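Local coordinates for protein aldehyde dehydrogenase (Trypanosoma brucei, PDB 5MYP) that probably oxidises aldehydes to carboxylic acids with NAD+ as cofactor, at residues A394-S399 against D421-A426; V74-P79 against N128-L133. One frame throughout, in Å; residues are numbered along the deposited sequence.

Contact 1. Residues A394-S399 against D421-A426; sequences ALYVFS and DVVVHA
Ala394 opens the contact by setting its CB 4.1 Å from CE1 of His425. Two residues on, Tyr396 does most of the work. Its CG lies anti to the carbonyl carbon (chi1 -56°), which sends the ring out across the backbone of Val422. CG1 of Val422 sits over one face of that ring, 3.8 Å from the centroid and offset toward the rim, a CH-pi contact. CA of Val422 also lies over a face of the ring, 3.6 Å from CE1 of Tyr396. The phenol oxygen accepts a weak hydrogen bond from N of Val423, bent to 142° at the hydrogen. The same OH is hydrogen-bonded to the carbonyl O of Ile260. CE1 of His425 comes up near the plane of the tyrosine ring, 3.6 Å from OH of Tyr396. CG1 of Val422 meets the Phe398 ring at its edge, so this one methyl touches both aromatic rings. N of Asp421 lies 3.7 Å from CZ of Phe398. The carboxylate of Asp421 joins the contact to the dimer interface through salt bridges with Arg462 and Arg473 of the second subunit. Strand 395-398 is an inner strand of the mixed sheet in the catalytic domain of the aldehyde dehydrogenase fold, between parallel strands 229-232 and 417-419. Segment 421-426 comes soon after the latter and runs into a 3-10 turn. Helix 240-252 packs on Phe398 and Val423.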
ATOM      1  N   ALA A 394     -11.513   6.680  13.195  1.00 13.09           N
ATOM      2  CA  ALA A 394     -11.965   5.883  14.334  1.00 13.26           C
ATOM      3  C   ALA A 394     -13.487   5.832  14.386  1.00 13.34           C
ATOM      4  O   ALA A 394     -14.166   6.717  13.877  1.00 13.30           O
ATOM      5  CB  ALA A 394     -11.407   6.456  15.628  1.00 13.09           C
ATOM      6  N   LEU A 395     -14.006   4.764  14.979  1.00 13.69           N
ATOM      7  CA  LEU A 395     -15.426   4.630  15.279  1.00 14.12           C
ATOM      8  C   LEU A 395     -15.531   4.069  16.687  1.00 14.07           C
ATOM      9  O   LEU A 395     -14.851   3.099  17.023  1.00 13.95           O
ATOM     10  CB  LEU A 395     -16.108   3.703  14.269  1.00 14.68           C
ATOM     11  CG  LEU A 395     -17.611   3.432  14.450  1.00 15.16           C
ATOM     12  CD1 LEU A 395     -18.304   3.264  13.105  1.00 15.38           C
ATOM     13  CD2 LEU A 395     -17.877   2.219  15.328  1.00 15.41           C
ATOM     14  N   TYR A 396     -16.387   4.673  17.501  1.00 13.94           N
ATOM     15  CA  TYR A 396     -16.503   4.324  18.910  1.00 13.94           C
ATOM     16  C   TYR A 396     -17.921   3.858  19.217  1.00 14.25           C
ATOM     17  O   TYR A 396     -18.885   4.480  18.775  1.00 14.27           O
ATOM     18  CB  TYR A 396     -16.134   5.535  19.766  1.00 13.74           C
ATOM     19  CG  TYR A 396     -14.755   6.087  19.471  1.00 13.53           C
ATOM     20  CD1 TYR A 396     -13.635   5.267  19.553  1.00 13.44           C
ATOM     21  CD2 TYR A 396     -14.565   7.427  19.120  1.00 13.39           C
ATOM     22  CE1 TYR A 396     -12.365   5.754  19.284  1.00 13.46           C
ATOM     23  CE2 TYR A 396     -13.298   7.927  18.858  1.00 13.40           C
ATOM     24  CZ  TYR A 396     -12.200   7.084  18.942  1.00 13.46           C
ATOM     25  OH  TYR A 396     -10.931   7.561  18.705  1.00 13.59           O
ATOM     26  N   VAL A 397     -18.040   2.756  19.960  1.00 14.73           N
ATOM     27  CA  VAL A 397     -19.338   2.193  20.341  1.00 15.14           C
ATOM     28  C   VAL A 397     -19.348   1.936  21.844  1.00 15.56           C
ATOM     29  O   VAL A 397     -18.521   1.178  22.343  1.00 15.14           O
ATOM     30  CB  VAL A 397     -19.633   0.864  19.606  1.00 15.39           C
ATOM     31  CG1 VAL A 397     -21.027   0.341  19.967  1.00 15.44           C
ATOM     32  CG2 VAL A 397     -19.492   1.046  18.101  1.00 15.59           C
ATOM     33  N   PHE A 398     -20.272   2.576  22.555  1.00 15.81           N
ATOM     34  CA  PHE A 398     -20.485   2.308  23.974  1.00 16.19           C
ATOM     35  C   PHE A 398     -21.720   1.427  24.115  1.00 16.85           C
ATOM     36  O   PHE A 398     -22.824   1.843  23.760  1.00 17.45           O
ATOM     37  CB  PHE A 398     -20.633   3.607  24.765  1.00 15.93           C
ATOM     38  CG  PHE A 398     -19.340   4.346  24.949  1.00 15.55           C
ATOM     39  CD1 PHE A 398     -18.865   5.195  23.956  1.00 15.43           C
ATOM     40  CD2 PHE A 398     -18.591   4.195  26.111  1.00 15.34           C
ATOM     41  CE1 PHE A 398     -17.667   5.879  24.118  1.00 15.38           C
ATOM     42  CE2 PHE A 398     -17.393   4.873  26.280  1.00 15.52           C
ATOM     43  CZ  PHE A 398     -16.930   5.719  25.281  1.00 15.28           C
ATOM     44  N   SER A 399     -21.516   0.203  24.603  1.00 17.69           N
ATOM     45  CA  SER A 399     -22.582  -0.791  24.726  1.00 18.23           C
ATOM     46  C   SER A 399     -22.131  -1.985  25.577  1.00 19.04           C
ATOM     47  O   SER A 399     -20.945  -2.328  25.601  1.00 18.61           O
ATOM     48  CB  SER A 399     -23.024  -1.278  23.337  1.00 18.46           C
ATOM     49  OG  SER A 399     -23.953  -2.347  23.418  1.00 18.63           O
ATOM     50  N   ASP A 421     -14.599   2.917  24.818  1.00 15.97           N
ATOM     51  CA  ASP A 421     -13.594   3.953  25.063  1.00 16.13           C
ATOM     52  C   ASP A 421     -13.336   4.738  23.780  1.00 16.08           C
ATOM     53  O   ASP A 421     -13.880   4.407  22.725  1.00 16.03           O
ATOM     54  CB  ASP A 421     -12.283   3.334  25.592  1.00 16.25           C
ATOM     55  CG  ASP A 421     -11.606   4.193  26.659  1.00 16.37           C
ATOM     56  OD1 ASP A 421     -11.650   5.440  26.564  1.00 16.45           O
ATOM     57  OD2 ASP A 421     -11.021   3.621  27.602  1.00 16.37           O
ATOM     58  N   VAL A 422     -12.520   5.782  23.891  1.00 16.35           N
ATOM     59  CA  VAL A 422     -12.107   6.601  22.748  1.00 16.54           C
ATOM     60  C   VAL A 422     -10.594   6.838  22.801  1.00 16.65           C
ATOM     61  O   VAL A 422     -10.005   6.806  23.883  1.00 16.73           O
ATOM     62  CB  VAL A 422     -12.862   7.955  22.703  1.00 16.53           C
ATOM     63  CG1 VAL A 422     -14.372   7.734  22.683  1.00 16.62           C
ATOM     64  CG2 VAL A 422     -12.480   8.859  23.874  1.00 16.68           C
ATOM     65  N   VAL A 423      -9.967   7.008  21.635  1.00 16.54           N
ATOM     66  CA  VAL A 423      -8.577   7.502  21.493  1.00 16.86           C
ATOM     67  C   VAL A 423      -7.468   6.511  21.911  1.00 17.04           C
ATOM     68  O   VAL A 423      -6.445   6.421  21.231  1.00 16.72           O
ATOM     69  CB  VAL A 423      -8.383   8.887  22.179  1.00 16.89           C
ATOM     70  CG1 VAL A 423      -6.957   9.403  22.017  1.00 16.91           C
ATOM     71  CG2 VAL A 423      -9.372   9.899  21.611  1.00 16.90           C
ATOM     72  N   VAL A 424      -7.681   5.764  22.995  1.00 17.53           N
ATOM     73  CA  VAL A 424      -6.622   4.945  23.629  1.00 17.84           C
ATOM     74  C   VAL A 424      -5.994   3.853  22.747  1.00 17.84           C
ATOM     75  O   VAL A 424      -4.859   3.427  23.001  1.00 18.02           O
ATOM     76  CB  VAL A 424      -7.093   4.304  24.963  1.00 18.03           C
ATOM     77  CG1 VAL A 424      -7.385   5.384  26.000  1.00 18.11           C
ATOM     78  CG2 VAL A 424      -8.294   3.374  24.768  1.00 18.01           C
ATOM     79  N   HIS A 425      -6.731   3.399  21.733  1.00 17.66           N
ATOM     80  CA  HIS A 425      -6.210   2.423  20.759  1.00 17.63           C
ATOM     81  C   HIS A 425      -4.957   2.885  20.009  1.00 18.16           C
ATOM     82  O   HIS A 425      -4.170   2.049  19.577  1.00 18.06           O
ATOM     83  CB  HIS A 425      -7.297   2.022  19.746  1.00 17.21           C
ATOM     84  CG  HIS A 425      -7.665   3.107  18.779  1.00 16.69           C
ATOM     85  ND1 HIS A 425      -8.290   4.271  19.168  1.00 16.62           N
ATOM     86  CD2 HIS A 425      -7.508   3.196  17.436  1.00 16.27           C
ATOM     87  CE1 HIS A 425      -8.495   5.035  18.109  1.00 16.39           C
ATOM     88  NE2 HIS A 425      -8.023   4.407  17.046  1.00 16.03           N
ATOM     89  N   ALA A 426      -4.781   4.200  19.850  1.00 18.91           N
ATOM     90  CA  ALA A 426      -3.590   4.762  19.193  1.00 19.43           C
ATOM     91  C   ALA A 426      -2.272   4.395  19.891  1.00 20.26           C
ATOM     92  O   ALA A 426      -1.248   4.238  19.226  1.00 20.68           O
ATOM     93  CB  ALA A 426      -3.717   6.272  19.072  1.00 19.48           C
TER

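Contact 2. Residues V74-P79 against N128-L133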
ATOM      1  N   VAL A  74       1.695  12.064  28.498  1.00 19.57           N
ATOM      2  CA  VAL A  74       0.771  10.956  28.219  1.00 19.79           C
ATOM      3  C   VAL A  74       0.590  10.728  26.710  1.00 19.77           C
ATOM      4  O   VAL A  74       0.600   9.584  26.256  1.00 19.16           O
ATOM      5  CB  VAL A  74      -0.606  11.190  28.905  1.00 20.33           C
ATOM      6  CG1 VAL A  74      -1.668  10.200  28.427  1.00 20.64           C
ATOM      7  CG2 VAL A  74      -0.464  11.106  30.419  1.00 20.48           C
ATOM      8  N   MET A  75       0.439  11.810  25.949  1.00 19.22           N
ATOM      9  CA  MET A  75       0.070  11.723  24.529  1.00 19.25           C
ATOM     10  C   MET A  75       1.251  11.606  23.559  1.00 18.23           C
ATOM     11  O   MET A  75       1.084  11.053  22.471  1.00 17.69           O
ATOM     12  CB  MET A  75      -0.795  12.928  24.130  1.00 20.07           C
ATOM     13  CG  MET A  75      -2.115  13.052  24.888  1.00 21.07           C
ATOM     14  SD  MET A  75      -3.221  11.636  24.729  1.00 22.79           S
ATOM     15  CE  MET A  75      -3.556  11.645  22.972  1.00 22.47           C
ATOM     16  N   GLU A  76       2.423  12.126  23.934  1.00 17.29           N
ATOM     17  CA  GLU A  76       3.577  12.175  23.024  1.00 16.84           C
ATOM     18  C   GLU A  76       4.841  11.505  23.565  1.00 16.69           C
ATOM     19  O   GLU A  76       5.386  10.624  22.905  1.00 16.28           O
ATOM     20  CB  GLU A  76       3.870  13.618  22.606  1.00 16.60           C
ATOM     21  CG  GLU A  76       2.716  14.274  21.862  1.00 16.54           C
ATOM     22  CD  GLU A  76       3.119  15.525  21.098  1.00 16.17           C
ATOM     23  OE1 GLU A  76       3.815  15.412  20.066  1.00 16.29           O
ATOM     24  OE2 GLU A  76       2.730  16.618  21.545  1.00 16.02           O
ATOM     25  N   ILE A  77       5.285  11.894  24.762  1.00 16.56           N
ATOM     26  CA  ILE A  77       6.585  11.451  25.283  1.00 16.92           C
ATOM     27  C   ILE A  77       6.592   9.949  25.572  1.00 16.90           C
ATOM     28  O   ILE A  77       7.464   9.232  25.086  1.00 16.53           O
ATOM     29  CB  ILE A  77       7.008  12.224  26.561  1.00 17.23           C
ATOM     30  CG1 ILE A  77       7.077  13.745  26.309  1.00 17.34           C
ATOM     31  CG2 ILE A  77       8.346  11.707  27.098  1.00 17.43           C
ATOM     32  CD1 ILE A  77       8.085  14.186  25.262  1.00 17.51           C
ATOM     33  N   LEU A  78       5.622   9.481  26.352  1.00 17.12           N
ATOM     34  CA  LEU A  78       5.546   8.059  26.715  1.00 17.54           C
ATOM     35  C   LEU A  78       5.311   7.118  25.517  1.00 17.38           C
ATOM     36  O   LEU A  78       5.974   6.089  25.427  1.00 16.65           O
ATOM     37  CB  LEU A  78       4.507   7.810  27.826  1.00 18.07           C
ATOM     38  CG  LEU A  78       4.843   8.344  29.224  1.00 18.47           C
ATOM     39  CD1 LEU A  78       3.660   8.125  30.160  1.00 18.78           C
ATOM     40  CD2 LEU A  78       6.106   7.710  29.792  1.00 18.63           C
ATOM     41  N   PRO A  79       4.376   7.462  24.601  1.00 17.58           N
ATOM     42  CA  PRO A  79       4.240   6.657  23.373  1.00 17.59           C
ATOM     43  C   PRO A  79       5.505   6.577  22.514  1.00 17.69           C
ATOM     44  O   PRO A  79       5.797   5.518  21.965  1.00 17.20           O
ATOM     45  CB  PRO A  79       3.118   7.370  22.612  1.00 17.60           C
ATOM     46  CG  PRO A  79       2.276   7.949  23.684  1.00 17.59           C
ATOM     47  CD  PRO A  79       3.238   8.384  24.761  1.00 17.57           C
ATOM     48  N   ASN A 128      -0.604  19.279  15.410  1.00 16.09           N
ATOM     49  CA  ASN A 128      -1.443  19.029  16.598  1.00 16.36           C
ATOM     50  C   ASN A 128      -0.743  18.194  17.682  1.00 16.30           C
ATOM     51  O   ASN A 128      -0.917  18.455  18.876  1.00 16.29           O
ATOM     52  CB  ASN A 128      -2.815  18.442  16.205  1.00 16.55           C
ATOM     53  CG  ASN A 128      -2.728  17.044  15.621  1.00 16.73           C
ATOM     54  OD1 ASN A 128      -1.751  16.693  14.966  1.00 17.22           O
ATOM     55  ND2 ASN A 128      -3.760  16.243  15.848  1.00 17.02           N
ATOM     56  N   TYR A 129       0.040  17.199  17.262  1.00 16.18           N
ATOM     57  CA  TYR A 129       0.969  16.483  18.145  1.00 16.12           C
ATOM     58  C   TYR A 129       2.312  16.486  17.420  1.00 16.00           C
ATOM     59  O   TYR A 129       2.676  15.509  16.767  1.00 15.87           O
ATOM     60  CB  TYR A 129       0.468  15.074  18.453  1.00 16.32           C
ATOM     61  CG  TYR A 129      -0.839  15.091  19.209  1.00 16.51           C
ATOM     62  CD1 TYR A 129      -0.868  15.162  20.605  1.00 16.53           C
ATOM     63  CD2 TYR A 129      -2.049  15.072  18.529  1.00 16.64           C
ATOM     64  CE1 TYR A 129      -2.071  15.196  21.294  1.00 16.73           C
ATOM     65  CE2 TYR A 129      -3.258  15.106  19.207  1.00 16.64           C
ATOM     66  CZ  TYR A 129      -3.271  15.166  20.586  1.00 16.78           C
ATOM     67  OH  TYR A 129      -4.479  15.200  21.252  1.00 17.02           O
ATOM     68  N   PRO A 130       3.036  17.619  17.506  1.00 16.21           N
ATOM     69  CA  PRO A 130       4.138  17.890  16.586  1.00 16.37           C
ATOM     70  C   PRO A 130       5.416  17.087  16.815  1.00 16.50           C
ATOM     71  O   PRO A 130       6.250  17.044  15.911  1.00 17.15           O
ATOM     72  CB  PRO A 130       4.390  19.389  16.779  1.00 16.36           C
ATOM     73  CG  PRO A 130       3.975  19.656  18.185  1.00 16.16           C
ATOM     74  CD  PRO A 130       2.848  18.716  18.477  1.00 16.14           C
ATOM     75  N   LEU A 131       5.579  16.474  17.990  1.00 16.53           N
ATOM     76  CA  LEU A 131       6.722  15.596  18.241  1.00 16.53           C
ATOM     77  C   LEU A 131       6.377  14.151  17.879  1.00 16.33           C
ATOM     78  O   LEU A 131       7.113  13.504  17.136  1.00 16.09           O
ATOM     79  CB  LEU A 131       7.174  15.692  19.701  1.00 16.83           C
ATOM     80  CG  LEU A 131       8.524  15.043  20.030  1.00 16.92           C
ATOM     81  CD1 LEU A 131       9.654  15.718  19.265  1.00 17.05           C
ATOM     82  CD2 LEU A 131       8.782  15.069  21.532  1.00 17.02           C
ATOM     83  N   LEU A 132       5.256  13.657  18.402  1.00 16.24           N
ATOM     84  CA  LEU A 132       4.795  12.289  18.130  1.00 16.17           C
ATOM     85  C   LEU A 132       4.677  11.998  16.636  1.00 16.16           C
ATOM     86  O   LEU A 132       5.207  11.000  16.151  1.00 15.45           O
ATOM     87  CB  LEU A 132       3.436  12.040  18.789  1.00 16.40           C
ATOM     88  CG  LEU A 132       2.832  10.638  18.646  1.00 16.36           C
ATOM     89  CD1 LEU A 132       3.628   9.640  19.466  1.00 16.46           C
ATOM     90  CD2 LEU A 132       1.364  10.640  19.054  1.00 16.46           C
ATOM     91  N   LEU A 133       3.995  12.881  15.914  1.00 16.37           N
ATOM     92  CA  LEU A 133       3.630  12.607  14.523  1.00 16.91           C
ATOM     93  C   LEU A 133       4.718  12.950  13.501  1.00 17.28           C
ATOM     94  O   LEU A 133       4.498  12.804  12.296  1.00 18.10           O
ATOM     95  CB  LEU A 133       2.294  13.285  14.190  1.00 17.10           C
ATOM     96  CG  LEU A 133       1.133  12.833  15.087  1.00 17.09           C
ATOM     97  CD1 LEU A 133      -0.146  13.570  14.720  1.00 17.41           C
ATOM     98  CD2 LEU A 133       0.911  11.327  15.029  1.00 17.37           C
TER
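Glu76 reaches Leu131 and Leu132 because its CG is anti to the carbonyl carbon (chi1 -61°) and its chain runs on extended (chi2 -163°). The carboxylate is thereby carried away from helix 69-95 to the turn that leads into helix 132-143. There OE1 of Glu76 takes two backbone N-H groups. N of Leu132 is 2.8 Å from OE1 of Glu76, in a nearly straight bond of 175° that uses the anti lone pair. N of Leu131 is 2.9 Å from OE1 of Glu76 and meets it nearly along the C-O axis, with a more bent N-H. OE2 forms a salt bridge with Arg67. OE2 of Glu76 also lies 3.7 Å from CD of Pro130.

Tyr129 flanks this grip. CG of Glu76 comes to the edge of the tyrosine ring, 3.9 Å from CD1 of Tyr129. The carboxylate stands nearly perpendicular to the ring plane. CB of Met75 lies 3.8 Å from CE1 of Tyr129. Bends at chi2 and chi3 bring CE of Met75 to 4.1 Å from OH of Tyr129. That phenol OH is hydrogen-bonded to Thr258. Two apolar pairs add to the contact. CD1 of Leu132 lies 3.9 Å from CB of Pro79, and CD1 of Ile77 meets CD2 of Leu131. CD2 of Leu132 makes a van der Waals contact with O of Met75, at 3.5 Å. Phe57 and Ile61 of helix 54-65 also pack on Leu131.

The carboxylate thus joins helix 69-95 to the turn before helix 132-143 through one oxygen accepting two backbone N-H groups. Its negative charge would probably be stabilised by the positive end of that helix dipole. Arg67 probably balances the charge and keeps the buried carboxylate ionised.

In the fold
Both contacts lie near the predicted active site, with centres 19 Å apart. The side chain of Ala394 in contact 1 is about 8 Å from that of Cys259, and the side chain of Tyr129 in contact 2 is about 7 Å from it. The side chains of His425 and Leu132 are about 9 and 10 Å from that of Glu223. Cys259 and Glu223 are both predicted active-site residues. The contacts also meet directly: CG1 of Val423 packs 4.2 Å from CE of Met75. Contact 1 joins strand 395-398 to the loop after strand 417-419; contact 2 joins helix 69-95 to the turn leading into helix 132-143. Both touch the second subunit.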